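Local coordinates for protein Lmaj004091aaa (Leishmania major, PDB 1XTP) that probably methylates the alpha-amino group of proteins that begin with an X-Pro-Lys sequence, using S-adenosyl-L-methionine as methyl donor, at residues 65-70 against 104-109; 97-102 against 110-115. One frame throughout, in Å; residues are numbered along the deposited sequence.

Interaction 1. Residues 65-70 against 104-109; sequences SGVLGG and IGRITK. With SAI (S-adenosyl-L-homoselenocysteine), chain B.
In the S-adenosyl-L-methionine pocket of this Rossmann-like methyltransferase, Val-67 and Leu-68, at the end of helix 64-67, close over Arg-106, in the first turn of helix 106-115, and S-adenosyl-L-homoselenocysteine, the selenium analogue of the product S-adenosyl-L-homocysteine, lies beside both. The guanidinium group of Arg-106 grips the ligand carboxylate with two hydrogen bonds, one to each oxygen. NE donates to OXT of the ligand at 2.8 Å, with an N-H...O angle of 156°, while NH2 of Arg-106 reaches the ligand O at 2.9 Å along a straighter path, 170°. That O lies at the edge of the guanidinium, in its plane. The bend of the arginine chain at chi3 (68°) turns NE and NH2 together onto the carboxylate. NH1 is taken by Asp-78 in a salt bridge and by His-75 in a hydrogen bond, which fixes the rotation of the group further. Leu-68 lays CD2 over one face of the guanidinium, 3.6 Å from NE of Arg-106 and offset toward the rim, the two side chains crossing at about a right angle. Val-67 divides its branches: CG1 packs against Ile-104, with CG1 to CG1 at 4.2 Å, whereas CG2 comes to 4.1 Å from CD of Arg-106. No hydrogen bond joins the two segments, so van der Waals contact and the shared ligand connect them. Ile-107 touches the same carboxylate through CD1, and on the helix 64-67 side the carbonyl O of Val-67 stands 3.6 Å from the ligand selenium atom, SE.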
loop_
_atom_site.group_PDB
_atom_site.type_symbol
_atom_site.label_atom_id
_atom_site.label_comp_id
_atom_site.label_asym_id
_atom_site.label_seq_id
_atom_site.Cartn_x
_atom_site.Cartn_y
_atom_site.Cartn_z
ATOM N N SER A 65 0.864 17.619 -1.529
ATOM C CA SER A 65 -0.179 17.863 -0.541
ATOM C C SER A 65 -1.363 16.934 -0.811
ATOM O O SER A 65 -1.949 16.362 0.118
ATOM C CB SER A 65 -0.624 19.313 -0.585
ATOM O OG SER A 65 -1.506 19.547 0.488
ATOM N N GLY A 66 -1.676 16.764 -2.093
ATOM C CA GLY A 66 -2.716 15.844 -2.538
ATOM C C GLY A 66 -2.480 14.385 -2.169
ATOM O O GLY A 66 -3.384 13.708 -1.717
ATOM N N VAL A 67 -1.268 13.881 -2.367
ATOM C CA VAL A 67 -1.016 12.479 -2.060
ATOM C C VAL A 67 -0.867 12.267 -0.556
ATOM O O VAL A 67 -1.078 11.161 -0.078
ATOM C CB VAL A 67 0.186 11.856 -2.859
ATOM C CG1 VAL A 67 -0.081 11.947 -4.339
ATOM C CG2 VAL A 67 1.512 12.495 -2.507
ATOM N N LEU A 68 -0.524 13.327 0.175
ATOM C CA LEU A 68 -0.286 13.224 1.603
ATOM C C LEU A 68 -1.472 13.723 2.412
ATOM O O LEU A 68 -1.350 13.988 3.614
ATOM C CB LEU A 68 1.000 13.962 1.991
ATOM C CG LEU A 68 2.324 13.412 1.455
ATOM C CD1 LEU A 68 3.478 14.107 2.131
ATOM C CD2 LEU A 68 2.434 11.903 1.645
ATOM N N GLY A 69 -2.616 13.853 1.746
ATOM C CA GLY A 69 -3.861 14.236 2.391
ATOM C C GLY A 69 -3.770 15.549 3.139
ATOM O O GLY A 69 -4.349 15.694 4.200
ATOM N N GLY A 70 -3.069 16.518 2.568
ATOM C CA GLY A 70 -2.829 17.782 3.242
ATOM C C GLY A 70 -1.825 17.713 4.390
ATOM O O GLY A 70 -1.687 18.682 5.130
ATOM N N ILE A 104 1.947 10.753 -7.779
ATOM C CA ILE A 104 2.804 11.653 -8.579
ATOM C C ILE A 104 4.285 11.277 -8.514
ATOM O O ILE A 104 5.136 12.082 -8.899
ATOM C CB ILE A 104 2.665 13.138 -8.159
ATOM C CG1 ILE A 104 3.145 13.342 -6.724
ATOM C CG2 ILE A 104 1.233 13.629 -8.352
ATOM C CD1 ILE A 104 3.396 14.770 -6.400
ATOM N N GLY A 105 4.586 10.086 -7.990
ATOM C CA GLY A 105 5.956 9.554 -7.972
ATOM C C GLY A 105 6.823 10.079 -6.847
ATOM O O GLY A 105 8.046 10.129 -6.979
ATOM N N ARG A 106 6.191 10.462 -5.737
ATOM C CA ARG A 106 6.885 11.021 -4.574
ATOM C C ARG A 106 7.955 10.106 -3.979
ATOM O O ARG A 106 9.078 10.564 -3.654
ATOM C CB ARG A 106 5.861 11.353 -3.479
ATOM C CG ARG A 106 6.464 12.000 -2.209
ATOM C CD ARG A 106 5.395 12.128 -1.100
ATOM N NE ARG A 106 5.001 10.803 -0.614
ATOM C CZ ARG A 106 5.606 10.123 0.356
ATOM N NH1 ARG A 106 6.632 10.625 1.026
ATOM N NH2 ARG A 106 5.155 8.923 0.674
ATOM N N ILE A 107 7.607 8.829 -3.788
ATOM C CA ILE A 107 8.546 7.885 -3.244
ATOM C C ILE A 107 9.690 7.583 -4.252
ATOM O O ILE A 107 10.868 7.501 -3.873
ATOM C CB ILE A 107 7.834 6.580 -2.760
ATOM C CG1 ILE A 107 6.824 6.913 -1.644
ATOM C CG2 ILE A 107 8.885 5.548 -2.253
ATOM C CD1 ILE A 107 5.878 5.779 -1.286
ATOM N N THR A 108 9.341 7.420 -5.518
ATOM C CA THR A 108 10.334 7.216 -6.567
ATOM C C THR A 108 11.281 8.419 -6.661
ATOM O O THR A 108 12.492 8.242 -6.708
ATOM C CB THR A 108 9.679 6.939 -7.938
ATOM O OG1 THR A 108 8.847 5.781 -7.835
ATOM C CG2 THR A 108 10.743 6.693 -9.048
ATOM N N LYS A 109 10.735 9.633 -6.642
ATOM C CA LYS A 109 11.548 10.833 -6.813
ATOM C C LYS A 109 12.552 11.022 -5.678
ATOM O O LYS A 109 13.709 11.353 -5.928
ATOM C CB LYS A 109 10.672 12.089 -6.943
ATOM C CG LYS A 109 11.478 13.352 -7.268
ATOM C CD LYS A 109 10.616 14.478 -7.800
HETATM N N SAI B . 2.230 5.815 -2.809
HETATM C CA SAI B . 2.289 7.277 -3.099
HETATM C CB SAI B . 0.889 7.834 -3.253
HETATM C CG SAI B . -0.018 7.727 -2.037
HETATM SE SE SAI B . -1.776 8.508 -2.463
HETATM C C SAI B . 2.956 8.079 -1.994
HETATM O O SAI B . 3.088 7.604 -0.867
HETATM O OXT SAI B . 3.343 9.230 -2.198
HETATM C "C5'" SAI B . -2.672 6.814 -2.942
HETATM C "C4'" SAI B . -2.529 6.454 -4.423
HETATM O "O4'" SAI B . -3.107 5.197 -4.619
HETATM C "C3'" SAI B . -3.246 7.390 -5.385
HETATM O "O3'" SAI B . -2.372 7.821 -6.395
HETATM C "C2'" SAI B . -4.366 6.587 -6.002
HETATM O "O2'" SAI B . -4.635 6.954 -7.348
HETATM C "C1'" SAI B . -3.759 5.212 -5.878
HETATM N N9 SAI B . -4.712 4.113 -5.937
HETATM C C8 SAI B . -6.026 4.125 -5.526
HETATM N N7 SAI B . -6.536 2.916 -5.747
HETATM C C5 SAI B . -5.559 2.123 -6.283
HETATM C C6 SAI B . -5.542 0.791 -6.687
HETATM N N6 SAI B . -6.649 0.053 -6.582
HETATM N N1 SAI B . -4.378 0.250 -7.207
HETATM C C2 SAI B . -3.232 1.023 -7.342
HETATM N N3 SAI B . -3.258 2.342 -6.924
HETATM C C4 SAI B . -4.399 2.870 -6.401
#

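Interaction 2. Residues 97-102 against 110-115; sequences ALDCGA and NLLTKL. With SAI (S-adenosyl-L-homoselenocysteine), chain B.
Strand 96-100 and helix 106-115 pack as the first two elements of a beta-alpha-beta unit in the Rossmann-like fold, their backbones nearest at Ala-97 and Leu-112, whose CA atoms are 7.1 Å apart. Strand 118-123 completes the unit and lies next to strand 96-100 in the sheet, bonded to it through the backbones of Ala-97 and Asp-99. Because residues alternate along a strand, Ala-97 and Asp-99 both direct CB at the helix, whereas Leu-98 between them points away from it. Leu-112 answers with a single methyl: CD1 lies 4.0 Å from CB of Asp-99 and 4.4 Å from CB of Ala-97. Its extended outer torsion, chi2 173°, carries CD1 out from the helix to these two CB atoms, and the side chain also touches Thr-119, Leu-161 and Val-163 on the flanking strands. The contact is wholly apolar, for only the CB of Asp-99 meets the helix segment. With CG anti to the backbone N (chi1 -170°), its carboxylate is placed toward the start of helix 106-115, where OD2 is hydrogen-bonded to OG1 of Thr-108, one turn before Leu-112. The hydroxyl of Thr-108 thus gives the buried carboxylate a polar partner beside the Leu-112 contact. Past the strand, in the glycine-rich loop of the methyltransferase fold, the chain turns at Gly-101 with positive phi (54°). This turn presents a backbone acceptor to S-adenosyl-L-homoselenocysteine: the amino N of the ligand donates a hydrogen bond to the carbonyl O of Gly-101 at 2.8 Å.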
loop_
_atom_site.group_PDB
_atom_site.type_symbol
_atom_site.label_atom_id
_atom_site.label_comp_id
_atom_site.label_asym_id
_atom_site.label_seq_id
_atom_site.Cartn_x
_atom_site.Cartn_y
_atom_site.Cartn_z
ATOM N N ALA A 97 13.331 -1.386 -9.108
ATOM C CA ALA A 97 12.239 -1.157 -8.165
ATOM C C ALA A 97 10.915 -0.895 -8.892
ATOM O O ALA A 97 10.907 -0.549 -10.065
ATOM C CB ALA A 97 12.561 0.012 -7.247
ATOM N N LEU A 98 9.815 -1.072 -8.158
ATOM C CA LEU A 98 8.456 -0.792 -8.619
ATOM C C LEU A 98 7.710 -0.046 -7.510
ATOM O O LEU A 98 7.635 -0.510 -6.360
ATOM C CB LEU A 98 7.705 -2.086 -8.965
ATOM C CG LEU A 98 6.216 -1.975 -9.324
ATOM C CD1 LEU A 98 5.951 -1.151 -10.579
ATOM C CD2 LEU A 98 5.583 -3.378 -9.473
ATOM N N ASP A 99 7.151 1.099 -7.885
ATOM C CA ASP A 99 6.412 1.978 -6.987
ATOM C C ASP A 99 4.926 1.826 -7.316
ATOM O O ASP A 99 4.457 2.332 -8.341
ATOM C CB ASP A 99 6.907 3.393 -7.235
ATOM C CG ASP A 99 6.415 4.373 -6.231
ATOM O OD1 ASP A 99 5.721 3.954 -5.271
ATOM O OD2 ASP A 99 6.745 5.574 -6.418
ATOM N N CYS A 100 4.217 1.060 -6.475
ATOM C CA CYS A 100 2.806 0.712 -6.671
ATOM C C CYS A 100 1.901 1.747 -6.015
ATOM O O CYS A 100 2.146 2.168 -4.893
ATOM C CB CYS A 100 2.476 -0.631 -6.020
ATOM S SG CYS A 100 3.320 -2.037 -6.655
ATOM N N GLY A 101 0.823 2.107 -6.698
ATOM C CA GLY A 101 -0.001 3.233 -6.258
ATOM C C GLY A 101 0.881 4.466 -6.097
ATOM O O GLY A 101 0.827 5.146 -5.086
ATOM N N ALA A 102 1.683 4.731 -7.120
ATOM C CA ALA A 102 2.754 5.735 -7.083
ATOM C C ALA A 102 2.300 7.183 -6.961
ATOM O O ALA A 102 3.068 8.021 -6.502
ATOM C CB ALA A 102 3.612 5.592 -8.307
ATOM N N ASN A 110 12.099 10.790 -4.445
ATOM C CA ASN A 110 12.860 11.142 -3.251
ATOM C C ASN A 110 13.586 9.967 -2.605
ATOM O O ASN A 110 14.384 10.175 -1.713
ATOM C CB ASN A 110 11.928 11.784 -2.216
ATOM C CG ASN A 110 11.323 13.080 -2.713
ATOM O OD1 ASN A 110 11.962 14.135 -2.658
ATOM N ND2 ASN A 110 10.095 13.003 -3.243
ATOM N N LEU A 111 13.305 8.741 -3.025
ATOM C CA LEU A 111 13.979 7.599 -2.415
ATOM C C LEU A 111 14.517 6.615 -3.429
ATOM O O LEU A 111 15.695 6.302 -3.417
ATOM C CB LEU A 111 13.053 6.875 -1.424
ATOM C CG LEU A 111 13.687 5.747 -0.584
ATOM C CD1 LEU A 111 15.049 6.122 0.029
ATOM C CD2 LEU A 111 12.738 5.317 0.493
ATOM N N LEU A 112 13.660 6.119 -4.308
ATOM C CA LEU A 112 14.035 4.975 -5.107
ATOM C C LEU A 112 15.074 5.337 -6.154
ATOM O O LEU A 112 15.984 4.526 -6.430
ATOM C CB LEU A 112 12.800 4.305 -5.716
ATOM C CG LEU A 112 11.716 3.916 -4.701
ATOM C CD1 LEU A 112 10.465 3.421 -5.427
ATOM C CD2 LEU A 112 12.222 2.883 -3.699
ATOM N N THR A 113 14.994 6.556 -6.699
ATOM C CA THR A 113 15.971 6.998 -7.698
ATOM C C THR A 113 17.391 7.167 -7.107
ATOM O O THR A 113 18.382 7.218 -7.854
ATOM C CB THR A 113 15.537 8.294 -8.432
ATOM O OG1 THR A 113 15.176 9.295 -7.480
ATOM C CG2 THR A 113 14.350 8.040 -9.353
ATOM N N LYS A 114 17.495 7.217 -5.785
ATOM C CA LYS A 114 18.799 7.261 -5.112
ATOM C C LYS A 114 19.362 5.882 -4.815
ATOM O O LYS A 114 20.556 5.762 -4.570
ATOM C CB LYS A 114 18.700 8.017 -3.789
ATOM C CG LYS A 114 18.449 9.491 -3.943
ATOM C CD LYS A 114 18.240 10.167 -2.593
ATOM C CE LYS A 114 18.344 11.680 -2.741
ATOM N NZ LYS A 114 18.159 12.413 -1.457
ATOM N N LEU A 115 18.506 4.858 -4.799
ATOM C CA LEU A 115 18.892 3.507 -4.377
ATOM C C LEU A 115 18.850 2.438 -5.470
ATOM O O LEU A 115 19.521 1.414 -5.349
ATOM C CB LEU A 115 17.963 3.052 -3.260
ATOM C CG LEU A 115 17.946 3.828 -1.959
ATOM C CD1 LEU A 115 16.785 3.398 -1.133
ATOM C CD2 LEU A 115 19.235 3.585 -1.184
HETATM N N SAI B . 2.230 5.815 -2.809
HETATM C CA SAI B . 2.289 7.277 -3.099
HETATM C CB SAI B . 0.889 7.834 -3.253
HETATM C CG SAI B . -0.018 7.727 -2.037
HETATM SE SE SAI B . -1.776 8.508 -2.463
HETATM C C SAI B . 2.956 8.079 -1.994
HETATM O O SAI B . 3.088 7.604 -0.867
HETATM O OXT SAI B . 3.343 9.230 -2.198
HETATM C "C5'" SAI B . -2.672 6.814 -2.942
HETATM C "C4'" SAI B . -2.529 6.454 -4.423
HETATM O "O4'" SAI B . -3.107 5.197 -4.619
HETATM C "C3'" SAI B . -3.246 7.390 -5.385
HETATM O "O3'" SAI B . -2.372 7.821 -6.395
HETATM C "C2'" SAI B . -4.366 6.587 -6.002
HETATM O "O2'" SAI B . -4.635 6.954 -7.348
HETATM C "C1'" SAI B . -3.759 5.212 -5.878
HETATM N N9 SAI B . -4.712 4.113 -5.937
HETATM C C8 SAI B . -6.026 4.125 -5.526
HETATM N N7 SAI B . -6.536 2.916 -5.747
HETATM C C5 SAI B . -5.559 2.123 -6.283
HETATM C C6 SAI B . -5.542 0.791 -6.687
HETATM N N6 SAI B . -6.649 0.053 -6.582
HETATM N N1 SAI B . -4.378 0.250 -7.207
HETATM C C2 SAI B . -3.232 1.023 -7.342
HETATM N N3 SAI B . -3.258 2.342 -6.924
HETATM C C4 SAI B . -4.399 2.870 -6.401
#

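Overall arrangement
From the N terminus the chain first passes through 65-70, then 97-102, 104-109 and 110-115, so the segments alternate and the contacts cross. Interaction 1 closes the longer loop, with 33 residues between its segments that include helix 75-87 and strand 96-100; interaction 2 closes a short one of seven residues within a beta-alpha-beta unit. Both use helix 106-115, interaction 1 at its beginning and interaction 2 farther along. They lie about 12 Å apart, centre to centre, and a probable hydrogen bond of 3.0 Å between Thr-108 O and Thr-113 OG1 links their helical segments. Together they tie helix 64-67 and the central sheet to one helix around the bound ligand.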